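Local coordinates for aminotransferase, class V family protein (Trichomonas vaginalis, PDB 5F8V) that probably catalyses the pyridoxal-phosphate-dependent transfer of an amino group between O-phospho-L-serine and 2-oxoglutarate in serine biosynthesis, at residues Val292-Pro297 against Gly312-Asp317; Pro306-Asp311 against Val340-Phe345; Ala322-Phe327 against Gln363-Trp368. One frame throughout, in Å; residues are numbered along the deposited sequence.

Contact 1: Val292-Pro297 against Gly312-Asp317; sequences VNRIKP and GYENKD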
loop_
_atom_site.group_PDB
_atom_site.type_symbol
_atom_site.label_atom_id
_atom_site.label_comp_id
_atom_site.label_asym_id
_atom_site.label_seq_id
_atom_site.Cartn_x
_atom_site.Cartn_y
_atom_site.Cartn_z
ATOM N N VAL A 292 -10.220 17.707 31.583
ATOM C CA VAL A 292 -8.878 18.292 31.710
ATOM C C VAL A 292 -7.962 17.853 30.568
ATOM O O VAL A 292 -8.056 16.722 30.088
ATOM C CB VAL A 292 -8.199 17.894 33.048
ATOM C CG1 VAL A 292 -9.020 18.377 34.235
ATOM C CG2 VAL A 292 -7.954 16.384 33.137
ATOM N N ASN A 293 -7.085 18.761 30.145
ATOM C CA ASN A 293 -5.984 18.456 29.233
ATOM C C ASN A 293 -4.752 19.126 29.817
ATOM O O ASN A 293 -4.795 20.313 30.136
ATOM C CB ASN A 293 -6.276 18.974 27.815
ATOM C CG ASN A 293 -5.033 18.994 26.912
ATOM O OD1 ASN A 293 -4.094 19.759 27.142
ATOM N ND2 ASN A 293 -5.044 18.179 25.862
ATOM N N ARG A 294 -3.665 18.363 29.920
ATOM C CA ARG A 294 -2.439 18.774 30.633
ATOM C C ARG A 294 -1.378 19.426 29.751
ATOM O O ARG A 294 -0.394 19.945 30.270
ATOM C CB ARG A 294 -1.772 17.554 31.299
ATOM C CG ARG A 294 -2.169 17.317 32.740
ATOM C CD ARG A 294 -1.341 16.192 33.340
ATOM N NE ARG A 294 -1.990 15.579 34.498
ATOM C CZ ARG A 294 -1.555 14.488 35.128
ATOM N NH1 ARG A 294 -0.447 13.863 34.738
ATOM N NH2 ARG A 294 -2.244 14.014 36.164
ATOM N N ILE A 295 -1.549 19.375 28.435
ATOM C CA ILE A 295 -0.484 19.781 27.523
ATOM C C ILE A 295 -0.354 21.297 27.598
ATOM O O ILE A 295 -1.355 22.013 27.540
ATOM C CB ILE A 295 -0.747 19.323 26.073
ATOM C CG1 ILE A 295 -0.966 17.796 26.005
ATOM C CG2 ILE A 295 0.389 19.761 25.147
ATOM C CD1 ILE A 295 0.087 16.947 26.680
ATOM N N LYS A 296 0.878 21.783 27.751
ATOM C CA LYS A 296 1.116 23.226 27.816
ATOM C C LYS A 296 0.668 23.875 26.509
ATOM O O LYS A 296 0.836 23.275 25.449
ATOM C CB LYS A 296 2.589 23.540 28.103
ATOM C CG LYS A 296 3.001 23.242 29.538
ATOM C CD LYS A 296 4.451 23.613 29.813
ATOM C CE LYS A 296 4.914 23.025 31.142
ATOM N NZ LYS A 296 6.348 23.310 31.441
ATOM N N PRO A 297 0.068 25.085 26.582
ATOM C CA PRO A 297 -0.543 25.727 25.402
ATOM C C PRO A 297 0.393 25.857 24.193
ATOM O O PRO A 297 -0.049 25.707 23.051
ATOM C CB PRO A 297 -0.973 27.113 25.924
ATOM C CG PRO A 297 -0.191 27.323 27.181
ATOM C CD PRO A 297 0.006 25.964 27.769
ATOM N N GLY A 312 -8.188 11.500 35.292
ATOM C CA GLY A 312 -8.060 10.410 34.320
ATOM C C GLY A 312 -6.660 10.104 33.809
ATOM O O GLY A 312 -6.445 9.045 33.209
ATOM N N TYR A 313 -5.707 11.012 34.023
ATOM C CA TYR A 313 -4.325 10.786 33.560
ATOM C C TYR A 313 -3.653 9.638 34.316
ATOM O O TYR A 313 -3.104 8.727 33.702
ATOM C CB TYR A 313 -3.478 12.065 33.662
ATOM C CG TYR A 313 -3.563 12.965 32.449
ATOM C CD1 TYR A 313 -2.836 12.681 31.290
ATOM C CD2 TYR A 313 -4.354 14.111 32.461
ATOM C CE1 TYR A 313 -2.897 13.513 30.173
ATOM C CE2 TYR A 313 -4.428 14.944 31.352
ATOM C CZ TYR A 313 -3.700 14.642 30.210
ATOM O OH TYR A 313 -3.786 15.486 29.127
ATOM N N GLU A 314 -3.730 9.686 35.643
ATOM C CA GLU A 314 -3.091 8.700 36.516
ATOM C C GLU A 314 -4.056 7.671 37.145
ATOM O O GLU A 314 -3.597 6.631 37.622
ATOM C CB GLU A 314 -2.296 9.437 37.601
ATOM C CG GLU A 314 -1.168 10.295 37.025
ATOM C CD GLU A 314 -0.561 11.260 38.027
ATOM O OE1 GLU A 314 -0.147 10.809 39.117
ATOM O OE2 GLU A 314 -0.481 12.473 37.715
ATOM N N ASN A 315 -5.366 7.947 37.140
ATOM C CA ASN A 315 -6.383 7.029 37.699
ATOM C C ASN A 315 -7.345 6.528 36.621
ATOM O O ASN A 315 -8.354 7.166 36.342
ATOM C CB ASN A 315 -7.169 7.715 38.827
ATOM C CG ASN A 315 -6.269 8.276 39.912
ATOM O OD1 ASN A 315 -6.016 9.485 39.964
ATOM N ND2 ASN A 315 -5.767 7.402 40.777
ATOM N N LYS A 316 -7.030 5.380 36.024
ATOM C CA LYS A 316 -7.800 4.854 34.894
ATOM C C LYS A 316 -9.115 4.216 35.353
ATOM O O LYS A 316 -9.162 3.526 36.373
ATOM C CB LYS A 316 -6.981 3.829 34.084
ATOM C CG LYS A 316 -5.644 4.337 33.550
ATOM C CD LYS A 316 -5.779 5.537 32.613
ATOM C CE LYS A 316 -4.415 6.053 32.161
ATOM N NZ LYS A 316 -4.506 7.429 31.598
ATOM N N ASP A 317 -10.171 4.457 34.580
ATOM C CA ASP A 317 -11.503 3.915 34.854
ATOM C C ASP A 317 -12.263 3.895 33.531
ATOM O O ASP A 317 -12.818 4.916 33.101
ATOM C CB ASP A 317 -12.213 4.775 35.917
ATOM C CG ASP A 317 -13.537 4.174 36.409
ATOM O OD1 ASP A 317 -14.040 3.181 35.833
ATOM O OD2 ASP A 317 -14.084 4.730 37.383
#

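Contact 2: Pro306-Asp311 against Val340-Phe345; sequences PFFRPD and VSVGGF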
loop_
_atom_site.group_PDB
_atom_site.type_symbol
_atom_site.label_atom_id
_atom_site.label_comp_id
_atom_site.label_asym_id
_atom_site.label_seq_id
_atom_site.Cartn_x
_atom_site.Cartn_y
_atom_site.Cartn_z
ATOM N N PRO A 306 -6.495 15.257 23.048
ATOM C CA PRO A 306 -6.895 14.375 24.139
ATOM C C PRO A 306 -7.470 15.173 25.302
ATOM O O PRO A 306 -7.162 16.358 25.473
ATOM C CB PRO A 306 -5.601 13.649 24.541
ATOM C CG PRO A 306 -4.489 14.413 23.921
ATOM C CD PRO A 306 -5.044 15.233 22.798
ATOM N N PHE A 307 -8.350 14.529 26.051
ATOM C CA PHE A 307 -8.857 15.081 27.303
ATOM C C PHE A 307 -9.426 13.957 28.152
ATOM O O PHE A 307 -9.767 12.891 27.648
ATOM C CB PHE A 307 -9.871 16.214 27.074
ATOM C CG PHE A 307 -11.085 15.828 26.266
ATOM C CD1 PHE A 307 -11.035 15.785 24.876
ATOM C CD2 PHE A 307 -12.303 15.574 26.892
ATOM C CE1 PHE A 307 -12.160 15.468 24.132
ATOM C CE2 PHE A 307 -13.434 15.246 26.155
ATOM C CZ PHE A 307 -13.369 15.200 24.773
ATOM N N PHE A 308 -9.485 14.199 29.451
ATOM C CA PHE A 308 -9.770 13.155 30.419
ATOM C C PHE A 308 -10.765 13.607 31.462
ATOM O O PHE A 308 -11.002 14.798 31.646
ATOM C CB PHE A 308 -8.473 12.738 31.112
ATOM C CG PHE A 308 -7.465 12.137 30.188
ATOM C CD1 PHE A 308 -7.381 10.761 30.035
ATOM C CD2 PHE A 308 -6.592 12.947 29.476
ATOM C CE1 PHE A 308 -6.448 10.201 29.174
ATOM C CE2 PHE A 308 -5.664 12.396 28.608
ATOM C CZ PHE A 308 -5.592 11.021 28.456
ATOM N N ARG A 309 -11.316 12.625 32.168
ATOM C CA ARG A 309 -12.000 12.876 33.435
ATOM C C ARG A 309 -10.990 13.601 34.328
ATOM O O ARG A 309 -9.783 13.437 34.126
ATOM C CB ARG A 309 -12.411 11.559 34.104
ATOM C CG ARG A 309 -13.503 10.788 33.388
ATOM C CD ARG A 309 -13.743 9.405 33.980
ATOM N NE ARG A 309 -12.512 8.606 34.021
ATOM C CZ ARG A 309 -11.728 8.432 35.091
ATOM N NH1 ARG A 309 -12.021 8.978 36.277
ATOM N NH2 ARG A 309 -10.619 7.707 34.974
ATOM N N PRO A 310 -11.461 14.383 35.322
ATOM C CA PRO A 310 -10.557 15.223 36.132
ATOM C C PRO A 310 -9.287 14.540 36.685
ATOM O O PRO A 310 -8.229 15.181 36.758
ATOM C CB PRO A 310 -11.462 15.691 37.277
ATOM C CG PRO A 310 -12.822 15.690 36.687
ATOM C CD PRO A 310 -12.850 14.473 35.812
ATOM N N ASP A 311 -9.396 13.258 37.039
ATOM C CA ASP A 311 -8.266 12.461 37.541
ATOM C C ASP A 311 -7.845 11.347 36.571
ATOM O O ASP A 311 -7.190 10.380 36.967
ATOM C CB ASP A 311 -8.603 11.882 38.935
ATOM C CG ASP A 311 -9.919 11.090 38.965
ATOM O OD1 ASP A 311 -10.348 10.568 37.908
ATOM O OD2 ASP A 311 -10.534 10.999 40.055
ATOM N N VAL A 340 -6.122 3.251 23.397
ATOM C CA VAL A 340 -6.142 2.232 24.464
ATOM C C VAL A 340 -5.032 2.371 25.518
ATOM O O VAL A 340 -5.210 1.958 26.662
ATOM C CB VAL A 340 -6.088 0.779 23.893
ATOM C CG1 VAL A 340 -7.345 0.451 23.102
ATOM C CG2 VAL A 340 -4.824 0.527 23.054
ATOM N N SER A 341 -3.889 2.932 25.122
ATOM C CA SER A 341 -2.741 3.120 26.024
ATOM C C SER A 341 -3.006 4.131 27.146
ATOM O O SER A 341 -2.425 4.030 28.224
ATOM C CB SER A 341 -1.502 3.550 25.218
ATOM O OG SER A 341 -1.694 4.814 24.589
ATOM N N VAL A 342 -3.875 5.106 26.882
ATOM C CA VAL A 342 -4.157 6.188 27.828
ATOM C C VAL A 342 -5.602 6.216 28.346
ATOM O O VAL A 342 -5.857 6.812 29.387
ATOM C CB VAL A 342 -3.774 7.566 27.226
ATOM C CG1 VAL A 342 -2.266 7.630 26.984
ATOM C CG2 VAL A 342 -4.534 7.865 25.928
ATOM N N GLY A 343 -6.537 5.580 27.638
ATOM C CA GLY A 343 -7.959 5.706 27.961
ATOM C C GLY A 343 -8.456 7.133 27.756
ATOM O O GLY A 343 -7.836 7.932 27.048
ATOM N N GLY A 344 -9.567 7.455 28.404
ATOM C CA GLY A 344 -10.165 8.785 28.317
ATOM C C GLY A 344 -10.642 9.110 26.918
ATOM O O GLY A 344 -11.088 8.217 26.185
ATOM N N PHE A 345 -10.517 10.384 26.534
ATOM C CA PHE A 345 -11.158 10.897 25.315
ATOM C C PHE A 345 -10.190 11.631 24.395
ATOM O O PHE A 345 -9.200 12.192 24.858
ATOM C CB PHE A 345 -12.308 11.824 25.699
ATOM C CG PHE A 345 -12.999 11.415 26.965
ATOM C CD1 PHE A 345 -13.709 10.226 27.016
ATOM C CD2 PHE A 345 -12.910 12.196 28.117
ATOM C CE1 PHE A 345 -14.335 9.828 28.187
ATOM C CE2 PHE A 345 -13.532 11.799 29.290
ATOM C CZ PHE A 345 -14.245 10.616 29.324
#

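Contact 3: Ala322-Phe327 against Gln363-Trp368; sequences AKFVNF and QAMKEW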
loop_
_atom_site.group_PDB
_atom_site.type_symbol
_atom_site.label_atom_id
_atom_site.label_comp_id
_atom_site.label_asym_id
_atom_site.label_seq_id
_atom_site.Cartn_x
_atom_site.Cartn_y
_atom_site.Cartn_z
ATOM N N ALA A 322 -16.482 5.167 29.541
ATOM C CA ALA A 322 -17.534 4.628 28.676
ATOM C C ALA A 322 -18.848 5.414 28.730
ATOM O O ALA A 322 -19.557 5.472 27.731
ATOM C CB ALA A 322 -17.791 3.154 28.984
ATOM N N LYS A 323 -19.161 6.015 29.878
ATOM C CA LYS A 323 -20.391 6.809 30.031
ATOM C C LYS A 323 -20.417 8.046 29.126
ATOM O O LYS A 323 -21.403 8.267 28.427
ATOM C CB LYS A 323 -20.609 7.236 31.485
ATOM C CG LYS A 323 -21.123 6.144 32.409
ATOM C CD LYS A 323 -21.187 6.662 33.841
ATOM C CE LYS A 323 -22.019 5.758 34.736
ATOM N NZ LYS A 323 -21.448 4.384 34.816
ATOM N N PHE A 324 -19.348 8.848 29.141
ATOM C CA PHE A 324 -19.261 10.017 28.243
ATOM C C PHE A 324 -19.076 9.618 26.777
ATOM O O PHE A 324 -19.602 10.284 25.886
ATOM C CB PHE A 324 -18.160 11.000 28.668
ATOM C CG PHE A 324 -18.054 12.215 27.774
ATOM C CD1 PHE A 324 -16.978 12.369 26.899
ATOM C CD2 PHE A 324 -19.051 13.187 27.777
ATOM C CE1 PHE A 324 -16.889 13.483 26.067
ATOM C CE2 PHE A 324 -18.973 14.294 26.944
ATOM C CZ PHE A 324 -17.888 14.446 26.093
ATOM N N VAL A 325 -18.324 8.550 26.523
ATOM C CA VAL A 325 -18.120 8.060 25.152
ATOM C C VAL A 325 -19.454 7.663 24.529
ATOM O O VAL A 325 -19.755 8.026 23.382
ATOM C CB VAL A 325 -17.126 6.869 25.104
ATOM C CG1 VAL A 325 -17.152 6.158 23.757
ATOM C CG2 VAL A 325 -15.711 7.352 25.399
ATOM N N ASN A 326 -20.236 6.901 25.285
ATOM C CA ASN A 326 -21.562 6.484 24.831
ATOM C C ASN A 326 -22.546 7.631 24.741
ATOM O O ASN A 326 -23.383 7.644 23.844
ATOM C CB ASN A 326 -22.089 5.346 25.703
ATOM C CG ASN A 326 -21.480 4.024 25.306
ATOM O OD1 ASN A 326 -21.809 3.483 24.242
ATOM N ND2 ASN A 326 -20.565 3.514 26.116
ATOM N N PHE A 327 -22.419 8.596 25.650
ATOM C CA PHE A 327 -23.147 9.864 25.576
ATOM C C PHE A 327 -22.898 10.560 24.233
ATOM O O PHE A 327 -23.836 11.066 23.604
ATOM C CB PHE A 327 -22.723 10.770 26.733
ATOM C CG PHE A 327 -23.512 12.036 26.853
ATOM C CD1 PHE A 327 -22.995 13.246 26.387
ATOM C CD2 PHE A 327 -24.766 12.034 27.467
ATOM C CE1 PHE A 327 -23.717 14.422 26.519
ATOM C CE2 PHE A 327 -25.488 13.212 27.603
ATOM C CZ PHE A 327 -24.967 14.404 27.122
ATOM N N GLN A 363 -21.203 21.238 22.242
ATOM C CA GLN A 363 -22.526 21.152 22.866
ATOM C C GLN A 363 -22.662 19.919 23.759
ATOM O O GLN A 363 -23.177 20.023 24.876
ATOM C CB GLN A 363 -23.654 21.171 21.822
ATOM C CG GLN A 363 -23.903 22.530 21.179
ATOM C CD GLN A 363 -24.114 23.645 22.195
ATOM O OE1 GLN A 363 -23.293 24.562 22.309
ATOM N NE2 GLN A 363 -25.177 23.539 22.974
ATOM N N ALA A 364 -22.195 18.768 23.280
ATOM C CA ALA A 364 -22.228 17.544 24.076
ATOM C C ALA A 364 -21.443 17.713 25.376
ATOM O O ALA A 364 -21.923 17.345 26.452
ATOM C CB ALA A 364 -21.700 16.364 23.276
ATOM N N MET A 365 -20.259 18.311 25.274
ATOM C CA MET A 365 -19.397 18.519 26.433
ATOM C C MET A 365 -20.028 19.481 27.443
ATOM O O MET A 365 -19.894 19.278 28.650
ATOM C CB MET A 365 -18.009 19.012 25.988
ATOM C CG MET A 365 -17.223 17.957 25.224
ATOM S SD MET A 365 -15.721 18.553 24.412
ATOM C CE MET A 365 -14.792 19.097 25.845
ATOM N N LYS A 366 -20.723 20.504 26.944
ATOM C CA LYS A 366 -21.426 21.474 27.788
ATOM C C LYS A 366 -22.653 20.851 28.469
ATOM O O LYS A 366 -22.961 21.187 29.603
ATOM C CB LYS A 366 -21.857 22.690 26.954
ATOM C CG LYS A 366 -22.428 23.870 27.730
ATOM C CD LYS A 366 -21.340 24.662 28.439
ATOM C CE LYS A 366 -21.940 25.768 29.302
ATOM N NZ LYS A 366 -20.900 26.466 30.108
ATOM N N GLU A 367 -23.336 19.944 27.775
ATOM C CA GLU A 367 -24.567 19.320 28.297
ATOM C C GLU A 367 -24.341 18.072 29.155
ATOM O O GLU A 367 -25.257 17.634 29.847
ATOM C CB GLU A 367 -25.512 19.001 27.137
ATOM C CG GLU A 367 -26.151 20.253 26.546
ATOM C CD GLU A 367 -26.587 20.113 25.096
ATOM O OE1 GLU A 367 -26.444 19.024 24.496
ATOM O OE2 GLU A 367 -27.086 21.121 24.547
ATOM N N TRP A 368 -23.139 17.498 29.098
ATOM C CA TRP A 368 -22.777 16.354 29.921
ATOM C C TRP A 368 -23.084 16.661 31.409
ATOM O O TRP A 368 -22.568 17.637 31.944
ATOM C CB TRP A 368 -21.296 16.017 29.701
ATOM C CG TRP A 368 -20.717 15.018 30.646
ATOM C CD1 TRP A 368 -19.717 15.231 31.533
ATOM C CD2 TRP A 368 -21.100 13.646 30.790
ATOM N NE1 TRP A 368 -19.447 14.080 32.231
ATOM C CE2 TRP A 368 -20.282 13.088 31.788
ATOM C CE3 TRP A 368 -22.046 12.833 30.161
ATOM C CZ2 TRP A 368 -20.389 11.753 32.187
ATOM C CZ3 TRP A 368 -22.159 11.507 30.560
ATOM C CH2 TRP A 368 -21.331 10.980 31.561
#

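Contact 1: Val292-Pro297 against Gly312-Asp317
With chi2 at -174°, the side chain of Arg-294 runs out almost straight from CG to NE and lies along the ring of Tyr-313, the two side chains pointing in opposite directions. Arg-294 CD sits over the ring face, 3.9 Å from the centroid of the Tyr-313 ring and close to the ring normal, which meets the criterion for a CH-pi contact. Further out, the guanidinium lies over Tyr-313 CB, its plane only 20° from that of the ring. Beyond the tyrosine, Arg-294 NH2 reaches Glu-314 OE2 at 2.8 Å in a salt bridge; the carboxylate stands nearly perpendicular to the guanidinium and is approached from the anti side but tilted out of its plane, while the second bond, from NH1, is weak. At the far end of the ring, Arg-294 N donates to Tyr-313 OH over 3.0 Å in a nearly straight bond (165°). Val-292 CG2 lies at the ring edge, near Tyr-313 CE2. The tyrosine is therefore held both at its hydroxyl and across one face. Beside it, Asn-293 OD1 accepts from Ile-295 N at 2.9 Å, while Asn-293 ND2 bonds to Pro-306 O. That OD1 bond closes an Asx turn, set here in a surface loop-to-loop contact flanking strand 304-307.

Contact 2: Pro306-Asp311 against Val340-Phe345
Pro-306 meets Phe-345 through its backbone: Pro-306 CA lies 3.3 Å from Phe-345 O, a CA-H...O contact. The next residue, Phe-307, pairs with Phe-345 as an antiparallel hydrogen-bonded pair, where strand 304-307 joins strand 345-348. Phe-307 N donates to Phe-345 O at 2.8 Å, and Phe-345 N returns a bond to Phe-307 O that lies almost on the line of the carbonyl. Both side chains leave on the same face of this small sheet. Phe-307 CG lies between the backbone N and the carbonyl carbon (chi1 58°), which brings the ring against Phe-345 CB; that atom sits over one face, 3.7 Å from the centroid of the Phe-307 ring, and the two ring planes are oblique, at 47°. Phe-308 turns its ring to the glycine-containing loop: its CE1 comes within 3.4 Å of Val-342 O, which lies at the ring edge, while Phe-308 CD1 is 3.8 Å from Gly-344 CA. Gly-344 has positive phi, and its CA packs directly against the Phe-308 ring. Arg-309 follows, its CG 4.1 Å from Phe-345 CZ, while its guanidinium turns to Asn-315 O and Asp-321. The chemistry thus divides in two: a pair of backbone bonds fixes the strand register, and mostly apolar ring contacts pack round that pair, six of the eight touching residues being buried.

Contact 3: Ala322-Phe327 against Gln363-Trp368
Trp-368 is the main bump of this interface, its indole pushed into the corner formed by Phe-324 and Phe-327, which lie one turn apart on helix 318-329. Both phenylalanines carry CG anti to the backbone N, which sends their rings out toward helix 355-367, Phe-324 against the face of the indole and Phe-327 against its edge. The two sides of the corner therefore meet the indole differently. Phe-324 presents its edge to the indole face: CD2 of Phe-324 stands 3.7 Å from Trp-368 CD2, and the planes of the phenyl and the five-membered ring are 73° apart. Over the six-membered ring of the same indole sits Phe-324 CB, 4.2 Å from its centroid, a CH-pi contact almost on the ring normal. At Phe-327 the roles reverse, for the indole turns its edge to the phenyl face, with Trp-368 CE3 3.7 Å from Phe-327 CG and the planes at 68°. Two T-shaped pairs thus share one indole, making an aromatic cluster that joins helix 318-329 to the C-terminal end of helix 355-367. The short helical segments run at 133° to each other, their axes 11.0 Å apart at closest approach, a wide spacing that these large rings span. Trp-368 CH2 ends against Phe-324 N and Lys-323 CB, each 3.8 Å away. The phenylalanine rims in turn rest on helix 355-367. Phe-327 CE1 lies 3.4 Å from Ala-364 O, which is near the plane of the ring at its edge, with Ala-364 CB also close to CE1. Phe-324 CZ presses on Met-365 CG at 3.7 Å, while the rest of that methionine reaches Phe-307 and helix 267-286.

Following the chain after helix 267-286, the 292-297 loop comes first, and contact 1 closes a short loop by meeting 312-317 beyond strand 304-307. Contact 2 opens inside that loop, at 306-311, and closes only at 340-345, so the two cross. Contact 3 begins within the span of contact 2, on helix 318-329, and ends on helix 355-367, so these also cross, whereas contacts 1 and 3 follow in series. Contacts 1 and 2 touch through Lys-316 NZ and Val-342 O; contacts 2 and 3 touch through Phe-307 and Phe-345 against Phe-324. Together they tie surface loops, the two-stranded sheet and two helices into one continuous region.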